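Local coordinates for protein cytochrome P450 monooxygenase (Rhodococcus sp. ECU0066, PDB 6KBH) that probably catalyses oxygenation of organic substrates at a heme iron that receives electrons from FMN and a [2Fe-2S] cluster held in the same chain, at residues R158-Y163 with W181-T186; I168-V173 with V441-A446; R413-E418 with R447-A452. All blocks are in the same frame, centred on the assembly; numbering follows the deposited sequence.

In the fold
The three contacts lie on the same side of the chain's centre, in the heme-binding P450 part, and join elements that follow one another there. Helix 153-164, packed against helix 183-192 in interaction 1, leads into strand 172-174 of interaction 2. Strand 440-442 of that contact leads on to helix 449-452 of interaction 3. Interactions 2 and 3 lie side by side, centres 9 Å apart, tied by the salt bridge R442 NH1 to E418 OE2 (3.1 Å). Interaction 1, its centre about 20 Å from that of interaction 3, meets it where R161 and R413 gather round E409. In interaction 1 the V183 side chain is about 11 Å from the heme; all three contacts lie away from the cofactor-binding residues.

Interaction 1: R158-Y163 with W181-T186; sequences RLTREY and WEVPLT
V183 CG2 and E182 CB approach the Y163 ring obliquely; the atom in plane at its edge is the carbonyl oxygen of L159, one turn back in the same helix. V183 CG2 lies 3.4 Å from Y163 CD2, and E182 CB comes within 3.6 Å of Y163 OH. The carboxylate of E182 is turned to within 9° of the ring plane, yet it is the CB methylene that touches. With its chain bent at chi2 (-71°), E182 carries OE1 to a salt bridge with R203, while R166 makes a cation-pi contact with the Y163 ring. With an alanine here, V183 CG2 and E182 CB would probably lose the ring they rest against, and R166 its aromatic partner.

V183 suits its place because its two methyls divide the work. CG1, set opposite the backbone N (chi1 -177°), faces the preceding turn of helix 153-164, 4.3 Å from L159 CB and 4.1 Å from T160 OG1, a hydroxyl already bonded to V156 O. CG2 serves the tyrosine. One turn further along helix 183-192, T186 OG1 lies 3.4 Å from L159 CD1, a threonine oxygen against a leucine methyl. That hydroxyl donates back to V183 O, OG1 to O 2.7 Å.

Helices 153-164 and 183-192 correspond to D and E of the P450 core bundle, and F406 of helix 396-413 covers T160 and V183. No hydrogen bond crosses between the two segments: T160 turns to V156, T186 to the carbonyl of V183 and E182 to R203, which implies that shape and apolar cover hold this helix pair together.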
loop_
_atom_site.group_PDB
_atom_site.type_symbol
_atom_site.label_atom_id
_atom_site.label_comp_id
_atom_site.label_asym_id
_atom_site.label_seq_id
_atom_site.Cartn_x
_atom_site.Cartn_y
_atom_site.Cartn_z
ATOM N N ARG A 158 12.823 15.178 -10.416
ATOM C CA ARG A 158 13.782 16.230 -10.744
ATOM C C ARG A 158 14.753 16.461 -9.593
ATOM O O ARG A 158 15.973 16.477 -9.787
ATOM C CB ARG A 158 13.039 17.522 -11.095
ATOM C CG ARG A 158 13.950 18.691 -11.452
ATOM C CD ARG A 158 13.153 19.952 -11.773
ATOM N NE ARG A 158 12.567 20.565 -10.581
ATOM C CZ ARG A 158 13.212 21.407 -9.779
ATOM N NH1 ARG A 158 14.470 21.739 -10.034
ATOM N NH2 ARG A 158 12.598 21.918 -8.719
ATOM N N LEU A 159 14.224 16.627 -8.378
ATOM C CA LEU A 159 15.073 16.950 -7.235
ATOM C C LEU A 159 15.948 15.767 -6.833
ATOM O O LEU A 159 17.095 15.957 -6.410
ATOM C CB LEU A 159 14.214 17.406 -6.058
ATOM C CG LEU A 159 13.521 18.755 -6.239
ATOM C CD1 LEU A 159 12.532 19.004 -5.117
ATOM C CD2 LEU A 159 14.550 19.873 -6.308
ATOM N N THR A 160 15.426 14.544 -6.944
ATOM C CA THR A 160 16.229 13.374 -6.601
ATOM C C THR A 160 17.456 13.262 -7.497
ATOM O O THR A 160 18.519 12.825 -7.040
ATOM C CB THR A 160 15.379 12.103 -6.686
ATOM O OG1 THR A 160 14.295 12.191 -5.752
ATOM C CG2 THR A 160 16.207 10.872 -6.354
ATOM N N ARG A 161 17.346 13.689 -8.759
ATOM C CA ARG A 161 18.474 13.572 -9.676
ATOM C C ARG A 161 19.403 14.778 -9.627
ATOM O O ARG A 161 20.628 14.613 -9.701
ATOM C CB ARG A 161 17.991 13.358 -11.107
ATOM C CG ARG A 161 19.013 13.793 -12.147
ATOM C CD ARG A 161 18.713 13.127 -13.461
ATOM N NE ARG A 161 18.205 11.776 -13.216
ATOM C CZ ARG A 161 17.421 11.109 -14.048
ATOM N NH1 ARG A 161 17.049 11.668 -15.190
ATOM N NH2 ARG A 161 16.991 9.887 -13.749
ATOM N N GLU A 162 18.845 15.987 -9.492
ATOM C CA GLU A 162 19.668 17.183 -9.329
ATOM C C GLU A 162 20.753 16.988 -8.280
ATOM O O GLU A 162 21.836 17.575 -8.386
ATOM C CB GLU A 162 18.794 18.378 -8.946
ATOM C CG GLU A 162 17.965 18.958 -10.073
ATOM C CD GLU A 162 17.328 20.280 -9.691
ATOM O OE1 GLU A 162 17.527 20.725 -8.540
ATOM O OE2 GLU A 162 16.626 20.873 -10.537
ATOM N N TYR A 163 20.482 16.170 -7.264
ATOM C CA TYR A 163 21.444 15.916 -6.200
ATOM C C TYR A 163 22.400 14.776 -6.537
ATOM O O TYR A 163 23.610 14.905 -6.332
ATOM C CB TYR A 163 20.705 15.624 -4.891
ATOM C CG TYR A 163 20.336 16.865 -4.109
ATOM C CD1 TYR A 163 21.287 17.543 -3.359
ATOM C CD2 TYR A 163 19.039 17.364 -4.127
ATOM C CE1 TYR A 163 20.959 18.678 -2.644
ATOM C CE2 TYR A 163 18.699 18.499 -3.412
ATOM C CZ TYR A 163 19.665 19.152 -2.673
ATOM O OH TYR A 163 19.334 20.283 -1.961
ATOM N N TRP A 181 19.469 13.882 3.413
ATOM C CA TRP A 181 19.037 14.875 4.388
ATOM C C TRP A 181 18.316 16.037 3.717
ATOM O O TRP A 181 17.418 16.642 4.317
ATOM C CB TRP A 181 20.233 15.387 5.186
ATOM C CG TRP A 181 19.852 16.411 6.174
ATOM C CD1 TRP A 181 20.067 17.752 6.086
ATOM C CD2 TRP A 181 19.164 16.191 7.407
ATOM N NE1 TRP A 181 19.563 18.384 7.197
ATOM C CE2 TRP A 181 19.002 17.447 8.023
ATOM C CE3 TRP A 181 18.673 15.052 8.053
ATOM C CZ2 TRP A 181 18.370 17.597 9.254
ATOM C CZ3 TRP A 181 18.046 15.203 9.276
ATOM C CH2 TRP A 181 17.901 16.466 9.863
ATOM N N GLU A 182 18.679 16.348 2.474
ATOM C CA GLU A 182 18.206 17.553 1.806
ATOM C C GLU A 182 16.908 17.332 1.036
ATOM O O GLU A 182 15.958 18.106 1.196
ATOM C CB GLU A 182 19.287 18.080 0.858
ATOM C CG GLU A 182 20.585 18.495 1.536
ATOM C CD GLU A 182 20.450 19.762 2.359
ATOM O OE1 GLU A 182 19.387 20.416 2.296
ATOM O OE2 GLU A 182 21.420 20.112 3.063
ATOM N N VAL A 183 16.859 16.294 0.194
ATOM C CA VAL A 183 15.761 16.161 -0.769
ATOM C C VAL A 183 14.384 16.178 -0.092
ATOM O O VAL A 183 13.503 16.904 -0.565
ATOM C CB VAL A 183 15.969 14.932 -1.654
ATOM C CG1 VAL A 183 14.859 14.842 -2.689
ATOM C CG2 VAL A 183 17.317 14.983 -2.340
ATOM N N PRO A 184 14.144 15.413 0.983
ATOM C CA PRO A 184 12.804 15.469 1.597
ATOM C C PRO A 184 12.404 16.849 2.079
ATOM O O PRO A 184 11.206 17.152 2.143
ATOM C CB PRO A 184 12.909 14.467 2.757
ATOM C CG PRO A 184 13.957 13.517 2.322
ATOM C CD PRO A 184 14.965 14.356 1.597
ATOM N N LEU A 185 13.371 17.701 2.413
ATOM C CA LEU A 185 13.043 19.055 2.837
ATOM C C LEU A 185 12.507 19.877 1.672
ATOM O O LEU A 185 11.517 20.604 1.816
ATOM C CB LEU A 185 14.276 19.716 3.454
ATOM C CG LEU A 185 14.125 21.153 3.950
ATOM C CD1 LEU A 185 13.012 21.256 4.982
ATOM C CD2 LEU A 185 15.442 21.649 4.526
ATOM N N THR A 186 13.146 19.769 0.501
ATOM C CA THR A 186 12.736 20.574 -0.646
ATOM C C THR A 186 11.358 20.162 -1.154
ATOM O O THR A 186 10.505 21.019 -1.413
ATOM C CB THR A 186 13.770 20.476 -1.773
ATOM O OG1 THR A 186 14.027 19.100 -2.083
ATOM C CG2 THR A 186 15.074 21.173 -1.383
#

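Interaction 2: I168-V173 with V441-A446; sequences IDTGHV and VRWDPA
Strands 172-174 and 440-442 pair antiparallel here, with V173 and V441 as the hydrogen-bonded pair and H172 opposite R442 as the non-hydrogen-bonded one. V173 N reaches V441 O at 3.2 Å, and V441 N returns to V173 O at 3.1 Å. The pairing is prolonged by W443 N, 2.9 Å from G171 O.

Beyond the strand ends the loop 168-171 folds over the indole of W443. G171 CA stands over the six-membered ring, 3.4 Å from its centroid and 15° off the normal, a CH-pi contact. Glycine fits for two reasons: its phi of 74° is most easily taken by glycine, and a beta carbon would run into W443 O and P445 CG. The first torsion of W443 places CG between its backbone N and carbonyl carbon (chi1 73°), which brings the indole face against G171. At the edge of the indole, NE1 gives a weak bond to I168 O (3.1 Å), and V173 CG1 meets CZ3. P445 sets CB against D169 O and CG 3.5 Å from G171 N.

On one face of the sheet V173 and V441 lie side by side, CG1 to CG2 3.5 Å, branched side chains well suited to a buried strand surface. H172 and R442 occupy the exposed other face, and R442 reaches E418 on the third strand, 418-419. This small antiparallel sheet, uniting the strand between helices D and E with two from the C-terminal part of the heme domain, is the third beta-sheet of the P450 fold.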
loop_
_atom_site.group_PDB
_atom_site.type_symbol
_atom_site.label_atom_id
_atom_site.label_comp_id
_atom_site.label_asym_id
_atom_site.label_seq_id
_atom_site.Cartn_x
_atom_site.Cartn_y
_atom_site.Cartn_z
ATOM N N ILE A 168 27.997 11.825 -8.580
ATOM C CA ILE A 168 27.863 10.584 -9.342
ATOM C C ILE A 168 29.222 10.003 -9.715
ATOM O O ILE A 168 29.385 8.777 -9.782
ATOM C CB ILE A 168 27.011 10.845 -10.595
ATOM C CG1 ILE A 168 27.092 9.677 -11.578
ATOM C CG2 ILE A 168 27.508 12.069 -11.308
ATOM C CD1 ILE A 168 26.436 8.444 -11.094
ATOM N N ASP A 169 30.211 10.852 -9.969
ATOM C CA ASP A 169 31.477 10.412 -10.531
ATOM C C ASP A 169 32.572 10.239 -9.487
ATOM O O ASP A 169 33.700 9.891 -9.847
ATOM C CB ASP A 169 31.931 11.399 -11.609
ATOM C CG ASP A 169 31.031 11.377 -12.831
ATOM O OD1 ASP A 169 30.545 10.283 -13.189
ATOM O OD2 ASP A 169 30.803 12.449 -13.430
ATOM N N THR A 170 32.269 10.463 -8.207
ATOM C CA THR A 170 33.300 10.392 -7.176
ATOM C C THR A 170 33.614 8.960 -6.759
ATOM O O THR A 170 34.745 8.675 -6.350
ATOM C CB THR A 170 32.875 11.197 -5.947
ATOM O OG1 THR A 170 31.746 10.567 -5.329
ATOM C CG2 THR A 170 32.501 12.618 -6.342
ATOM N N GLY A 171 32.643 8.055 -6.851
ATOM C CA GLY A 171 32.807 6.729 -6.294
ATOM C C GLY A 171 32.719 6.670 -4.789
ATOM O O GLY A 171 33.015 5.621 -4.208
ATOM N N HIS A 172 32.318 7.762 -4.139
ATOM C CA HIS A 172 32.402 7.878 -2.690
ATOM C C HIS A 172 31.572 9.075 -2.252
ATOM O O HIS A 172 31.778 10.186 -2.752
ATOM C CB HIS A 172 33.867 8.027 -2.259
ATOM C CG HIS A 172 34.051 8.670 -0.919
ATOM N ND1 HIS A 172 34.223 10.029 -0.764
ATOM C CD2 HIS A 172 34.111 8.139 0.324
ATOM C CE1 HIS A 172 34.370 10.307 0.519
ATOM N NE2 HIS A 172 34.306 9.178 1.200
ATOM N N VAL A 173 30.639 8.852 -1.325
ATOM C CA VAL A 173 29.730 9.903 -0.882
ATOM C C VAL A 173 29.122 9.472 0.442
ATOM O O VAL A 173 28.941 8.279 0.697
ATOM C CB VAL A 173 28.635 10.183 -1.947
ATOM C CG1 VAL A 173 27.919 8.908 -2.320
ATOM C CG2 VAL A 173 27.630 11.213 -1.456
ATOM N N VAL A 441 29.188 5.268 1.274
ATOM C CA VAL A 441 29.064 4.292 0.201
ATOM C C VAL A 441 30.155 4.528 -0.831
ATOM O O VAL A 441 30.465 5.673 -1.183
ATOM C CB VAL A 441 27.668 4.345 -0.455
ATOM C CG1 VAL A 441 26.603 3.931 0.544
ATOM C CG2 VAL A 441 27.383 5.731 -0.979
ATOM N N ARG A 442 30.746 3.437 -1.300
ATOM C CA ARG A 442 31.700 3.440 -2.396
ATOM C C ARG A 442 31.060 2.822 -3.632
ATOM O O ARG A 442 30.080 2.078 -3.544
ATOM C CB ARG A 442 32.966 2.661 -2.021
ATOM C CG ARG A 442 32.727 1.166 -2.008
ATOM C CD ARG A 442 33.991 0.324 -2.028
ATOM N NE ARG A 442 34.969 0.734 -1.030
ATOM C CZ ARG A 442 35.448 -0.074 -0.090
ATOM N NH1 ARG A 442 35.027 -1.330 -0.015
ATOM N NH2 ARG A 442 36.340 0.376 0.780
ATOM N N TRP A 443 31.622 3.150 -4.792
ATOM C CA TRP A 443 31.283 2.475 -6.040
ATOM C C TRP A 443 32.385 2.761 -7.050
ATOM O O TRP A 443 33.235 3.630 -6.843
ATOM C CB TRP A 443 29.913 2.905 -6.581
ATOM C CG TRP A 443 29.882 4.284 -7.157
ATOM C CD1 TRP A 443 30.065 4.639 -8.462
ATOM C CD2 TRP A 443 29.642 5.497 -6.443
ATOM N NE1 TRP A 443 29.959 6.002 -8.602
ATOM C CE2 TRP A 443 29.696 6.550 -7.374
ATOM C CE3 TRP A 443 29.390 5.795 -5.102
ATOM C CZ2 TRP A 443 29.511 7.876 -7.004
ATOM C CZ3 TRP A 443 29.206 7.106 -4.742
ATOM C CH2 TRP A 443 29.266 8.133 -5.686
ATOM N N ASP A 444 32.361 2.006 -8.149
ATOM C CA ASP A 444 33.336 2.176 -9.219
ATOM C C ASP A 444 32.797 3.185 -10.226
ATOM O O ASP A 444 31.854 2.861 -10.965
ATOM C CB ASP A 444 33.623 0.842 -9.897
ATOM C CG ASP A 444 34.826 0.900 -10.820
ATOM O OD1 ASP A 444 35.350 2.009 -11.061
ATOM O OD2 ASP A 444 35.252 -0.169 -11.303
ATOM N N PRO A 445 33.358 4.395 -10.308
ATOM C CA PRO A 445 32.747 5.421 -11.173
ATOM C C PRO A 445 32.781 5.080 -12.652
ATOM O O PRO A 445 31.782 5.299 -13.347
ATOM C CB PRO A 445 33.574 6.678 -10.862
ATOM C CG PRO A 445 34.236 6.396 -9.547
ATOM C CD PRO A 445 34.500 4.925 -9.545
ATOM N N ALA A 446 33.904 4.573 -13.168
ATOM C CA ALA A 446 33.971 4.254 -14.592
ATOM C C ALA A 446 32.898 3.250 -14.989
ATOM O O ALA A 446 32.400 3.285 -16.121
ATOM C CB ALA A 446 35.357 3.718 -14.950
#

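Interaction 3: R413-E418 with R447-A452; sequences RLPHME and RNPERA
The ionic part joins R413 to E450: a single carboxylate oxygen, OE1, sits at the edge of the guanidinium, 2.6 Å from R413 NE and 2.9 Å from R413 NH2. Both hydrogen bonds are weak and bent, and the two planes lie 56° apart, so the groups do not mate flat. A bend at chi3 (69°) turns the arginine this way, while NH1 serves E409; arginine can thus satisfy two acids at once.

Ring contacts centre on H416. N448 ND2 makes a ring-edge contact, near the ring plane, with the amide turned 70° against the imidazole. The backbone carbon of R447 lies over a ring face, and H416 NE2 probably bonds to D444 O. H416 stands in the type I turn from L414 to M417, which brings the chain out of helix 396-413, the L helix of the P450 fold, into strand 418-419.

The apolar pair is P415 CD with P449 CD, at 4.1 Å. Proline suits the second position of the turn (P415) and probably the first turn of the weakly bonded helix at about 449-452 (P449). Two van der Waals contacts involve polar atoms: P449 CD lies 3.3 Å from R413 O, and L414 CD2 runs alongside N448, 3.6 Å from its ND2.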
loop_
_atom_site.group_PDB
_atom_site.type_symbol
_atom_site.label_atom_id
_atom_site.label_comp_id
_atom_site.label_asym_id
_atom_site.label_seq_id
_atom_site.Cartn_x
_atom_site.Cartn_y
_atom_site.Cartn_z
ATOM N N ARG A 413 21.144 3.655 -11.370
ATOM C CA ARG A 413 22.412 4.213 -11.818
ATOM C C ARG A 413 23.607 3.552 -11.139
ATOM O O ARG A 413 24.617 3.279 -11.796
ATOM C CB ARG A 413 22.418 5.725 -11.586
ATOM C CG ARG A 413 21.384 6.456 -12.431
ATOM C CD ARG A 413 21.191 7.905 -12.016
ATOM N NE ARG A 413 22.343 8.744 -12.321
ATOM C CZ ARG A 413 22.348 10.069 -12.213
ATOM N NH1 ARG A 413 21.259 10.711 -11.817
ATOM N NH2 ARG A 413 23.443 10.754 -12.511
ATOM N N LEU A 414 23.525 3.282 -9.835
ATOM C CA LEU A 414 24.662 2.780 -9.062
ATOM C C LEU A 414 24.349 1.448 -8.387
ATOM O O LEU A 414 24.350 1.355 -7.154
ATOM C CB LEU A 414 25.098 3.807 -8.017
ATOM C CG LEU A 414 25.140 5.286 -8.406
ATOM C CD1 LEU A 414 25.850 6.104 -7.344
ATOM C CD2 LEU A 414 25.848 5.439 -9.725
ATOM N N PRO A 415 24.102 0.384 -9.162
ATOM C CA PRO A 415 23.946 -0.938 -8.538
ATOM C C PRO A 415 25.244 -1.488 -7.982
ATOM O O PRO A 415 25.206 -2.344 -7.091
ATOM C CB PRO A 415 23.421 -1.816 -9.685
ATOM C CG PRO A 415 23.055 -0.867 -10.786
ATOM C CD PRO A 415 23.973 0.295 -10.623
ATOM N N HIS A 416 26.389 -1.027 -8.485
ATOM C CA HIS A 416 27.708 -1.434 -8.017
ATOM C C HIS A 416 28.164 -0.653 -6.786
ATOM O O HIS A 416 29.363 -0.623 -6.478
ATOM C CB HIS A 416 28.726 -1.281 -9.149
ATOM C CG HIS A 416 28.938 0.135 -9.578
ATOM N ND1 HIS A 416 27.895 1.004 -9.816
ATOM C CD2 HIS A 416 30.072 0.835 -9.816
ATOM C CE1 HIS A 416 28.378 2.180 -10.176
ATOM N NE2 HIS A 416 29.696 2.103 -10.186
ATOM N N MET A 417 27.226 -0.016 -6.093
ATOM C CA MET A 417 27.525 0.723 -4.877
ATOM C C MET A 417 27.490 -0.211 -3.675
ATOM O O MET A 417 26.599 -1.056 -3.556
ATOM C CB MET A 417 26.516 1.857 -4.699
ATOM C CG MET A 417 26.495 2.494 -3.326
ATOM S SD MET A 417 24.928 3.321 -2.987
ATOM C CE MET A 417 25.064 4.756 -4.050
ATOM N N GLU A 418 28.467 -0.062 -2.780
ATOM C CA GLU A 418 28.490 -0.850 -1.556
ATOM C C GLU A 418 28.868 0.038 -0.381
ATOM O O GLU A 418 29.372 1.151 -0.547
ATOM C CB GLU A 418 29.456 -2.044 -1.644
ATOM C CG GLU A 418 30.918 -1.681 -1.771
ATOM C CD GLU A 418 31.818 -2.899 -1.879
ATOM O OE1 GLU A 418 31.293 -4.032 -1.865
ATOM O OE2 GLU A 418 33.052 -2.722 -1.977
ATOM N N ARG A 447 32.513 2.380 -14.061
ATOM C CA ARG A 447 31.654 1.232 -14.310
ATOM C C ARG A 447 30.164 1.555 -14.234
ATOM O O ARG A 447 29.343 0.641 -14.367
ATOM C CB ARG A 447 32.007 0.125 -13.310
ATOM C CG ARG A 447 31.394 -1.235 -13.562
ATOM C CD ARG A 447 32.034 -2.240 -12.649
ATOM N NE ARG A 447 33.382 -2.541 -13.109
ATOM C CZ ARG A 447 33.739 -3.707 -13.632
ATOM N NH1 ARG A 447 32.851 -4.684 -13.739
ATOM N NH2 ARG A 447 34.987 -3.902 -14.034
ATOM N N ASN A 448 29.790 2.816 -14.021
ATOM C CA ASN A 448 28.379 3.167 -14.041
ATOM C C ASN A 448 27.751 2.646 -15.332
ATOM O O ASN A 448 28.266 2.935 -16.422
ATOM C CB ASN A 448 28.163 4.683 -13.959
ATOM C CG ASN A 448 28.860 5.329 -12.776
ATOM O OD1 ASN A 448 29.423 6.417 -12.896
ATOM N ND2 ASN A 448 28.814 4.673 -11.627
ATOM N N PRO A 449 26.663 1.874 -15.260
ATOM C CA PRO A 449 25.928 1.551 -16.493
ATOM C C PRO A 449 25.470 2.798 -17.226
ATOM O O PRO A 449 25.162 2.732 -18.422
ATOM C CB PRO A 449 24.733 0.728 -15.990
ATOM C CG PRO A 449 25.109 0.278 -14.609
ATOM C CD PRO A 449 25.975 1.371 -14.059
ATOM N N GLU A 450 25.460 3.938 -16.532
ATOM C CA GLU A 450 24.881 5.165 -17.056
ATOM C C GLU A 450 25.697 5.739 -18.210
ATOM O O GLU A 450 25.128 6.199 -19.206
ATOM C CB GLU A 450 24.766 6.176 -15.919
ATOM C CG GLU A 450 24.214 7.526 -16.302
ATOM C CD GLU A 450 24.613 8.588 -15.308
ATOM O OE1 GLU A 450 24.133 8.530 -14.157
ATOM O OE2 GLU A 450 25.415 9.470 -15.674
ATOM N N ARG A 451 27.030 5.730 -18.099
ATOM C CA ARG A 451 27.856 6.405 -19.093
ATOM C C ARG A 451 27.912 5.665 -20.421
ATOM O O ARG A 451 28.272 6.269 -21.438
ATOM C CB ARG A 451 29.271 6.609 -18.558
ATOM C CG ARG A 451 29.492 7.980 -17.955
ATOM C CD ARG A 451 30.961 8.227 -17.711
ATOM N NE ARG A 451 31.335 7.935 -16.335
ATOM C CZ ARG A 451 32.514 7.447 -15.972
ATOM N NH1 ARG A 451 33.440 7.185 -16.886
ATOM N NH2 ARG A 451 32.766 7.223 -14.695
ATOM N N ALA A 452 27.571 4.380 -20.441
ATOM C CA ALA A 452 27.500 3.635 -21.687
ATOM C C ALA A 452 26.088 3.553 -22.246
ATOM O O ALA A 452 25.913 3.069 -23.369
ATOM C CB ALA A 452 28.053 2.216 -21.492
#